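Local coordinates for sensor histidine kinase DcuS (Escherichia coli, PDB 3BY8), which senses C4-dicarboxylates such as fumarate and malate through its periplasmic domain, the part present here, and activates the response regulator DcuR by phosphorylation, at residues A[15-20]-A[126-131]; A[59-64]-A[111-116]; A[66-71]-A[100-105]. One frame throughout, in Å; residues are numbered along the deposited sequence.

Interaction 1 (A[15-20]-A[126-131]); sequences NKALAV and IGLELS
Ala17, Val20, Ile126 and Leu128 form a small, buried and mainly apolar contact between helix 15-20 and strand 126-129. The segment axes approach to 8.7 Å at 149° between their N-to-C directions, so the chain pieces run roughly antiparallel, and the closest pair of CA atoms, 6.5 Å apart, belongs to Ala17 and Ile126. About 180 Å² of surface is buried, and no hydrogen bond passes between the two segments.

Side-chain packing has two foci. The first is a methyl-to-methyl meeting: CG1 of Val20 lies 3.5 Å from CD1 of Ile126, and the two side chains cross at about a right angle. In Ile126, CG1 stands anti to the carbonyl carbon (chi1 -64°) and chi2 is extended at -172°, which sends CD1 out to the helix while CG2 branches toward CB of Ala17. The second focus is the CB of Ala17, which points at the strand and is shared by two side chains, at 4.1 Å from CG2 of Ile126 and 4.1 Å from CD1 of Leu128. Ile126 and Leu128 both face the helix, as alternate residues of a strand do.

One contact reaches the helix backbone: CD1 of Ile126 sits 3.7 Å from the carbonyl O of Ala17, a van der Waals approach.

Backbone bonds tie Ile126 to Val109 and Gly127 to Phe58, placing strand 120-129 between two sheet neighbours, while Leu56, Val109 and Ile59 continue the apolar layer. A long N-terminal helix packed against one face of an antiparallel sheet is characteristic of the single Cache domain, the PAS-like fold of this periplasmic sensor.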
loop_
_atom_site.group_PDB
_atom_site.type_symbol
_atom_site.label_atom_id
_atom_site.label_comp_id
_atom_site.label_asym_id
_atom_site.label_seq_id
_atom_site.Cartn_x
_atom_site.Cartn_y
_atom_site.Cartn_z
ATOM N N ASN A 15 -6.983 2.301 -10.566
ATOM C CA ASN A 15 -7.019 0.893 -10.975
ATOM C C ASN A 15 -5.613 0.367 -11.201
ATOM O O ASN A 15 -5.335 -0.792 -10.897
ATOM C CB ASN A 15 -7.830 0.708 -12.260
ATOM C CG ASN A 15 -9.310 0.967 -12.053
ATOM O OD1 ASN A 15 -9.836 0.783 -10.954
ATOM N ND2 ASN A 15 -9.994 1.378 -13.112
ATOM N N LYS A 16 -4.736 1.197 -11.750
ATOM C CA LYS A 16 -3.368 0.735 -11.954
ATOM C C LYS A 16 -2.722 0.496 -10.611
ATOM O O LYS A 16 -2.046 -0.529 -10.409
ATOM C CB LYS A 16 -2.538 1.737 -12.759
ATOM C CG LYS A 16 -2.886 1.720 -14.239
ATOM C CD LYS A 16 -1.887 2.503 -15.069
ATOM C CE LYS A 16 -1.886 3.981 -14.736
ATOM N NZ LYS A 16 -0.968 4.735 -15.643
ATOM N N ALA A 17 -2.926 1.432 -9.680
ATOM C CA ALA A 17 -2.364 1.310 -8.333
ATOM C C ALA A 17 -2.943 0.051 -7.661
ATOM O O ALA A 17 -2.194 -0.673 -6.990
ATOM C CB ALA A 17 -2.707 2.547 -7.534
ATOM N N LEU A 18 -4.240 -0.214 -7.829
ATOM C CA LEU A 18 -4.827 -1.414 -7.254
ATOM C C LEU A 18 -4.224 -2.693 -7.856
ATOM O O LEU A 18 -4.038 -3.684 -7.152
ATOM C CB LEU A 18 -6.352 -1.416 -7.411
ATOM C CG LEU A 18 -7.158 -0.979 -6.183
ATOM C CD1 LEU A 18 -8.627 -0.968 -6.578
ATOM C CD2 LEU A 18 -6.899 -1.936 -4.983
ATOM N N ALA A 19 -3.904 -2.667 -9.153
ATOM C CA ALA A 19 -3.315 -3.842 -9.794
ATOM C C ALA A 19 -1.948 -4.114 -9.163
ATOM O O ALA A 19 -1.592 -5.264 -8.890
ATOM C CB ALA A 19 -3.177 -3.596 -11.289
ATOM N N VAL A 20 -1.171 -3.069 -8.909
ATOM C CA VAL A 20 0.108 -3.244 -8.227
ATOM C C VAL A 20 -0.114 -3.812 -6.817
ATOM O O VAL A 20 0.557 -4.763 -6.417
ATOM C CB VAL A 20 0.884 -1.897 -8.127
ATOM C CG1 VAL A 20 2.177 -2.044 -7.335
ATOM C CG2 VAL A 20 1.161 -1.354 -9.560
ATOM N N ILE A 126 -1.311 1.630 -1.190
ATOM C CA ILE A 126 -0.485 2.337 -2.204
ATOM C C ILE A 126 -1.046 3.738 -2.462
ATOM O O ILE A 126 -2.256 3.912 -2.536
ATOM C CB ILE A 126 -0.451 1.537 -3.534
ATOM C CG1 ILE A 126 0.255 0.206 -3.277
ATOM C CG2 ILE A 126 0.239 2.350 -4.652
ATOM C CD1 ILE A 126 0.540 -0.621 -4.559
ATOM N N GLY A 127 -0.163 4.728 -2.548
ATOM C CA GLY A 127 -0.619 6.077 -2.810
ATOM C C GLY A 127 -0.018 6.664 -4.078
ATOM O O GLY A 127 1.124 6.337 -4.448
ATOM N N LEU A 128 -0.803 7.531 -4.703
ATOM C CA LEU A 128 -0.470 8.279 -5.915
ATOM C C LEU A 128 -0.555 9.736 -5.449
ATOM O O LEU A 128 -1.595 10.153 -4.962
ATOM C CB LEU A 128 -1.560 8.077 -6.988
ATOM C CG LEU A 128 -1.863 6.742 -7.680
ATOM C CD1 LEU A 128 -3.336 6.611 -8.032
ATOM C CD2 LEU A 128 -1.020 6.658 -8.930
ATOM N N GLU A 129 0.510 10.508 -5.619
ATOM C CA GLU A 129 0.513 11.913 -5.208
ATOM C C GLU A 129 -0.628 12.685 -5.898
ATOM O O GLU A 129 -0.780 12.629 -7.122
ATOM C CB GLU A 129 1.877 12.510 -5.556
ATOM C CG GLU A 129 2.294 13.698 -4.724
ATOM C CD GLU A 129 3.775 14.019 -4.882
ATOM O OE1 GLU A 129 4.217 15.054 -4.337
ATOM O OE2 GLU A 129 4.495 13.232 -5.545
ATOM N N LEU A 130 -1.451 13.396 -5.127
ATOM C CA LEU A 130 -2.562 14.132 -5.716
ATOM C C LEU A 130 -2.123 15.095 -6.822
ATOM O O LEU A 130 -2.798 15.202 -7.849
ATOM C CB LEU A 130 -3.318 14.940 -4.650
ATOM C CG LEU A 130 -4.569 14.376 -4.007
ATOM C CD1 LEU A 130 -5.311 15.547 -3.332
ATOM C CD2 LEU A 130 -5.450 13.702 -5.045
ATOM N N SER A 131 -1.018 15.796 -6.590
ATOM C CA SER A 131 -0.530 16.767 -7.569
ATOM C C SER A 131 -0.179 16.089 -8.883
ATOM O O SER A 131 -0.281 16.694 -9.957
ATOM C CB SER A 131 0.677 17.533 -7.010
ATOM O OG SER A 131 1.740 16.667 -6.671
#

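Interaction 2 (A[59-64]-A[111-116]); sequences IVVTDM and TPIYDE
Strands 59-63 and 111-114 approach without pairing: no backbone hydrogen bond links them, because strand 120-129 runs between them in the sheet. Val60 and Thr62 bond through their backbones to Ala125 and Val123 on one side of that central strand, and Thr111 and Ile113 to Val124 and Ile121 on the other. The contact is therefore made by side chains reaching across an intervening strand, and it buries only 85 Å².

Val61 and Ile113 carry it. CG1 of Val61 meets CD1 of Ile113 at 3.8 Å, and the two side chains cross at about a right angle. Ile113 spans the gap with its longer branch: CG1 lies anti to the carbonyl carbon (chi1 -60°) and the chain beyond is extended, carrying CD1 over to the other strand. The same methyl comes within 4.4 Å of the backbone O of Thr62, a loose approach. Val61 is also packed against Ile43 of helix 43-53, and Ile113 against Val124 of the strand between.

The hydroxyl of Thr62 is used locally. OG1 donates to the carbonyl O of Asp63 at 2.9 Å, with a C=O...donor angle of 133° and the donor tilted 17° from the carbonyl plane. Asp63 OD1 in turn accepts from the backbone N atoms of Gln65 and Leu67, shaping the turn that follows, and Thr111 OG1 is hydrogen-bonded to Glu94.

The contact spans three neighbouring strands of the Cache-domain sheet, and Val60, next to Val61, touches the bound malate. Since the touching atoms are chiefly aliphatic methyls, hydrophobic packing joins the two strands.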
loop_
_atom_site.group_PDB
_atom_site.type_symbol
_atom_site.label_atom_id
_atom_site.label_comp_id
_atom_site.label_asym_id
_atom_site.label_seq_id
_atom_site.Cartn_x
_atom_site.Cartn_y
_atom_site.Cartn_z
ATOM N N ILE A 59 4.309 2.577 -1.143
ATOM C CA ILE A 59 3.772 1.216 -1.079
ATOM C C ILE A 59 4.042 0.769 0.350
ATOM O O ILE A 59 5.184 0.512 0.745
ATOM C CB ILE A 59 4.449 0.247 -2.073
ATOM C CG1 ILE A 59 4.135 0.666 -3.511
ATOM C CG2 ILE A 59 3.930 -1.173 -1.787
ATOM C CD1 ILE A 59 4.679 -0.324 -4.563
ATOM N N VAL A 60 2.980 0.730 1.156
ATOM C CA VAL A 60 3.064 0.376 2.552
ATOM C C VAL A 60 2.295 -0.918 2.866
ATOM O O VAL A 60 1.083 -0.976 2.750
ATOM C CB VAL A 60 2.479 1.535 3.402
ATOM C CG1 VAL A 60 2.284 1.121 4.865
ATOM C CG2 VAL A 60 3.417 2.733 3.306
ATOM N N VAL A 61 3.027 -1.958 3.257
ATOM C CA VAL A 61 2.430 -3.234 3.624
ATOM C C VAL A 61 2.258 -3.205 5.128
ATOM O O VAL A 61 3.162 -2.755 5.824
ATOM C CB VAL A 61 3.393 -4.375 3.287
ATOM C CG1 VAL A 61 2.890 -5.704 3.861
ATOM C CG2 VAL A 61 3.546 -4.457 1.818
ATOM N N THR A 62 1.101 -3.622 5.634
ATOM C CA THR A 62 0.883 -3.682 7.073
ATOM C C THR A 62 0.356 -5.050 7.494
ATOM O O THR A 62 -0.105 -5.849 6.651
ATOM C CB THR A 62 -0.163 -2.663 7.592
ATOM O OG1 THR A 62 -1.493 -3.139 7.341
ATOM C CG2 THR A 62 0.025 -1.320 6.931
ATOM N N ASP A 63 0.458 -5.325 8.799
ATOM C CA ASP A 63 -0.138 -6.532 9.356
ATOM C C ASP A 63 -1.592 -6.185 9.762
ATOM O O ASP A 63 -2.097 -5.069 9.445
ATOM C CB ASP A 63 0.659 -7.068 10.567
ATOM C CG ASP A 63 0.796 -6.065 11.700
ATOM O OD1 ASP A 63 -0.058 -5.158 11.891
ATOM O OD2 ASP A 63 1.779 -6.244 12.453
ATOM N N MET A 64 -2.271 -7.098 10.474
ATOM C CA MET A 64 -3.666 -6.880 10.851
ATOM C C MET A 64 -3.922 -5.847 11.960
ATOM O O MET A 64 -5.062 -5.496 12.239
ATOM C CB MET A 64 -4.324 -8.226 11.191
ATOM C CG MET A 64 -4.411 -9.149 9.962
ATOM S SD MET A 64 -5.338 -8.433 8.540
ATOM C CE MET A 64 -6.986 -8.100 9.307
ATOM N N THR A 111 -5.733 -3.066 -0.476
ATOM C CA THR A 111 -6.257 -4.402 -0.738
ATOM C C THR A 111 -5.745 -5.367 0.349
ATOM O O THR A 111 -4.634 -5.224 0.853
ATOM C CB THR A 111 -5.880 -4.889 -2.183
ATOM O OG1 THR A 111 -6.755 -5.960 -2.563
ATOM C CG2 THR A 111 -4.419 -5.386 -2.250
ATOM N N PRO A 112 -6.563 -6.366 0.726
ATOM C CA PRO A 112 -6.122 -7.304 1.761
ATOM C C PRO A 112 -5.095 -8.331 1.310
ATOM O O PRO A 112 -5.047 -8.676 0.108
ATOM C CB PRO A 112 -7.435 -7.954 2.247
ATOM C CG PRO A 112 -8.362 -7.827 1.067
ATOM C CD PRO A 112 -7.981 -6.544 0.358
ATOM N N ILE A 113 -4.289 -8.821 2.253
ATOM C CA ILE A 113 -3.283 -9.869 2.020
ATOM C C ILE A 113 -3.829 -11.107 2.759
ATOM O O ILE A 113 -4.191 -11.015 3.956
ATOM C CB ILE A 113 -1.919 -9.510 2.628
ATOM C CG1 ILE A 113 -1.404 -8.201 2.013
ATOM C CG2 ILE A 113 -0.890 -10.647 2.335
ATOM C CD1 ILE A 113 -0.110 -7.695 2.613
ATOM N N TYR A 114 -3.879 -12.251 2.080
ATOM C CA TYR A 114 -4.385 -13.490 2.663
ATOM C C TYR A 114 -3.325 -14.576 2.702
ATOM O O TYR A 114 -2.415 -14.590 1.855
ATOM C CB TYR A 114 -5.557 -13.978 1.806
ATOM C CG TYR A 114 -6.747 -13.053 1.813
ATOM C CD1 TYR A 114 -7.594 -12.985 2.926
ATOM C CD2 TYR A 114 -7.034 -12.247 0.712
ATOM C CE1 TYR A 114 -8.692 -12.141 2.940
ATOM C CE2 TYR A 114 -8.140 -11.399 0.720
ATOM C CZ TYR A 114 -8.960 -11.356 1.833
ATOM O OH TYR A 114 -10.074 -10.544 1.845
ATOM N N ASP A 115 -3.416 -15.471 3.689
ATOM C CA ASP A 115 -2.485 -16.599 3.698
ATOM C C ASP A 115 -3.088 -17.674 2.780
ATOM O O ASP A 115 -4.103 -17.439 2.108
ATOM C CB ASP A 115 -2.222 -17.137 5.113
ATOM C CG ASP A 115 -3.462 -17.703 5.801
ATOM O OD1 ASP A 115 -4.471 -18.027 5.132
ATOM O OD2 ASP A 115 -3.403 -17.829 7.050
ATOM N N GLU A 116 -2.459 -18.845 2.731
ATOM C CA GLU A 116 -2.928 -19.917 1.858
ATOM C C GLU A 116 -4.347 -20.411 2.086
ATOM O O GLU A 116 -4.969 -20.962 1.178
ATOM C CB GLU A 116 -1.971 -21.112 1.944
ATOM C CG GLU A 116 -0.644 -20.890 1.233
ATOM C CD GLU A 116 -0.815 -20.448 -0.216
ATOM O OE1 GLU A 116 -1.924 -20.596 -0.778
ATOM O OE2 GLU A 116 0.173 -19.960 -0.803
#

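Interaction 3 (A[66-71]-A[100-105]); sequences SLRYSH and RGFLAQ. With LMR ((2S)-2-hydroxybutanedioic acid), chain B.
Arg68 and Phe102 meet beside the bound malate, where NH2 of Arg68 lies 3.6 Å from CE2 of Phe102, at the edge of the ring and in its plane. A second contact pairs His71 with Leu103; they approach from opposite directions, CE1 of the imidazole of His71 reaching CG of Leu103 at 3.7 Å.

Most of the bonding runs through the ligand. The Arg68 chain, extended from CG to NE, presents its guanidinium edge to one carboxylate in a two-pronged grip: NE to malate O1A at 2.8 Å and NH2 to malate O1B at 2.7 Å, with N-H...O angles of 165° and 155°. The other carboxylate takes a nearly straight bond (169°) from NE2 of His71 to malate O4A, 2.8 Å long. Malate O4A also accepts a hydrogen bond from the backbone N of Phe102, while malate O4B accepts them from the backbone N atoms of Leu103 and Gly101. Within these segments, a cationic side chain thus serves one carboxylate, and backbone N-H groups plus the imidazole the other; Lys82 O and Arg108 NH1 also hydrogen-bond the malate.

His71 ND1 is hydrogen-bonded to the backbone N of Glu73, which should fix the ring's orientation. Loop 66-71 follows strand 58-63, whose Val60 touches both Arg68 and His71; loop 100-105 joins strands 95-99 and 106-114, and helix 43-53 backs Ser70.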
loop_
_atom_site.group_PDB
_atom_site.type_symbol
_atom_site.label_atom_id
_atom_site.label_comp_id
_atom_site.label_asym_id
_atom_site.label_seq_id
_atom_site.Cartn_x
_atom_site.Cartn_y
_atom_site.Cartn_z
ATOM N N SER A 66 -2.247 -3.016 11.664
ATOM C CA SER A 66 -1.830 -1.853 10.884
ATOM C C SER A 66 -0.351 -1.441 11.013
ATOM O O SER A 66 0.038 -0.359 10.560
ATOM C CB SER A 66 -2.760 -0.664 11.155
ATOM O OG SER A 66 -2.319 0.148 12.221
ATOM N N LEU A 67 0.477 -2.289 11.629
ATOM C CA LEU A 67 1.913 -1.986 11.735
ATOM C C LEU A 67 2.571 -2.059 10.378
ATOM O O LEU A 67 2.380 -3.038 9.649
ATOM C CB LEU A 67 2.635 -2.975 12.638
ATOM C CG LEU A 67 2.435 -2.847 14.122
ATOM C CD1 LEU A 67 3.519 -3.701 14.769
ATOM C CD2 LEU A 67 2.538 -1.382 14.570
ATOM N N ARG A 68 3.392 -1.066 10.046
ATOM C CA ARG A 68 4.038 -1.023 8.744
ATOM C C ARG A 68 5.238 -1.922 8.546
ATOM O O ARG A 68 6.099 -2.013 9.436
ATOM C CB ARG A 68 4.511 0.396 8.426
ATOM C CG ARG A 68 3.463 1.490 8.511
ATOM C CD ARG A 68 4.074 2.709 7.885
ATOM N NE ARG A 68 3.306 3.935 8.096
ATOM C CZ ARG A 68 3.325 4.650 9.220
ATOM N NH1 ARG A 68 4.059 4.262 10.265
ATOM N NH2 ARG A 68 2.657 5.794 9.300
ATOM N N TYR A 69 5.289 -2.561 7.381
ATOM C CA TYR A 69 6.414 -3.395 6.985
ATOM C C TYR A 69 7.263 -2.706 5.911
ATOM O O TYR A 69 8.318 -3.196 5.516
ATOM C CB TYR A 69 5.915 -4.741 6.492
ATOM C CG TYR A 69 5.765 -5.710 7.617
ATOM C CD1 TYR A 69 4.830 -5.509 8.634
ATOM C CD2 TYR A 69 6.608 -6.819 7.700
ATOM C CE1 TYR A 69 4.742 -6.389 9.707
ATOM C CE2 TYR A 69 6.529 -7.696 8.755
ATOM C CZ TYR A 69 5.602 -7.483 9.753
ATOM O OH TYR A 69 5.538 -8.380 10.789
ATOM N N SER A 70 6.782 -1.565 5.422
ATOM C CA SER A 70 7.482 -0.786 4.418
ATOM C C SER A 70 6.930 0.636 4.419
ATOM O O SER A 70 5.796 0.865 4.872
ATOM C CB SER A 70 7.308 -1.387 3.022
ATOM O OG SER A 70 5.944 -1.431 2.621
ATOM N N HIS A 71 7.756 1.577 3.957
ATOM C CA HIS A 71 7.378 2.990 3.844
ATOM C C HIS A 71 8.548 3.709 3.195
ATOM O O HIS A 71 9.687 3.321 3.418
ATOM C CB HIS A 71 7.162 3.618 5.218
ATOM C CG HIS A 71 6.469 4.946 5.178
ATOM N ND1 HIS A 71 7.122 6.143 4.931
ATOM C CD2 HIS A 71 5.169 5.263 5.387
ATOM C CE1 HIS A 71 6.248 7.138 4.987
ATOM N NE2 HIS A 71 5.056 6.625 5.262
ATOM N N ARG A 100 -3.859 11.588 3.714
ATOM C CA ARG A 100 -2.414 11.677 3.868
ATOM C C ARG A 100 -2.026 11.194 5.238
ATOM O O ARG A 100 -2.821 11.256 6.182
ATOM C CB ARG A 100 -1.908 13.097 3.652
ATOM C CG ARG A 100 -2.339 14.095 4.668
ATOM C CD ARG A 100 -1.460 15.338 4.545
ATOM N NE ARG A 100 -0.186 15.073 5.187
ATOM C CZ ARG A 100 0.943 15.719 4.947
ATOM N NH1 ARG A 100 0.982 16.704 4.054
ATOM N NH2 ARG A 100 2.041 15.358 5.599
ATOM N N GLY A 101 -0.827 10.628 5.304
ATOM C CA GLY A 101 -0.239 10.171 6.543
ATOM C C GLY A 101 0.880 11.167 6.809
ATOM O O GLY A 101 0.608 12.307 7.202
ATOM N N PHE A 102 2.125 10.771 6.554
ATOM C CA PHE A 102 3.273 11.666 6.711
ATOM C C PHE A 102 3.809 12.196 5.383
ATOM O O PHE A 102 4.599 13.153 5.362
ATOM C CB PHE A 102 4.378 10.952 7.484
ATOM C CG PHE A 102 3.994 10.667 8.880
ATOM C CD1 PHE A 102 4.015 11.688 9.830
ATOM C CD2 PHE A 102 3.495 9.423 9.248
ATOM C CE1 PHE A 102 3.539 11.478 11.118
ATOM C CE2 PHE A 102 3.014 9.199 10.540
ATOM C CZ PHE A 102 3.036 10.233 11.477
ATOM N N LEU A 103 3.397 11.578 4.281
ATOM C CA LEU A 103 3.839 11.998 2.959
ATOM C C LEU A 103 2.853 13.003 2.386
ATOM O O LEU A 103 1.953 13.458 3.108
ATOM C CB LEU A 103 3.959 10.771 2.047
ATOM C CG LEU A 103 4.894 9.689 2.606
ATOM C CD1 LEU A 103 4.872 8.467 1.690
ATOM C CD2 LEU A 103 6.326 10.233 2.732
ATOM N N ALA A 104 2.990 13.352 1.111
ATOM C CA ALA A 104 2.080 14.305 0.497
ATOM C C ALA A 104 0.667 13.722 0.412
ATOM O O ALA A 104 0.451 12.501 0.521
ATOM C CB ALA A 104 2.560 14.654 -0.901
ATOM N N GLN A 105 -0.305 14.611 0.231
ATOM C CA GLN A 105 -1.705 14.254 0.041
ATOM C C GLN A 105 -1.750 13.363 -1.189
ATOM O O GLN A 105 -1.070 13.626 -2.211
ATOM C CB GLN A 105 -2.516 15.511 -0.164
ATOM C CG GLN A 105 -2.585 16.333 1.099
ATOM C CD GLN A 105 -3.427 17.560 0.909
ATOM O OE1 GLN A 105 -3.792 18.252 1.869
ATOM N NE2 GLN A 105 -3.745 17.846 -0.348
HETATM C C1 LMR B . 1.135 5.664 6.084
HETATM O O1A LMR B . 2.102 4.988 5.844
HETATM O O1B LMR B . 0.895 6.020 7.257
HETATM C C2 LMR B . 0.487 6.358 4.926
HETATM O O2 LMR B . -0.536 7.344 5.385
HETATM C C3 LMR B . 1.499 6.905 3.901
HETATM C C4 LMR B . 2.022 8.275 4.377
HETATM O O4A LMR B . 2.799 8.318 5.329
HETATM O O4B LMR B . 1.594 9.334 3.832
#

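Interactions 1 and 2 lie on one antiparallel sheet, and interaction 3 is in loops flanking it that hold the malate. Interaction 1 and interaction 2, centres 16 Å apart, join through Ile59, whose CG1 is 3.9 Å from CG1 of Ile126. Interaction 2 is tied to interaction 3 by polar bonds: O of Val61 to N of Tyr69 at 2.6 Å, and O of Ile59 to OG of Ser70 at 2.8 Å, so strand 59-63 holds the loop carrying Arg68 and His71. Interaction 1 meets interaction 3 where N of Leu130 lies 2.9 Å from O of Gln105, at the start of the C-terminal helix. Interaction 3 alone grips the malate through hydrogen bonds of its own segments.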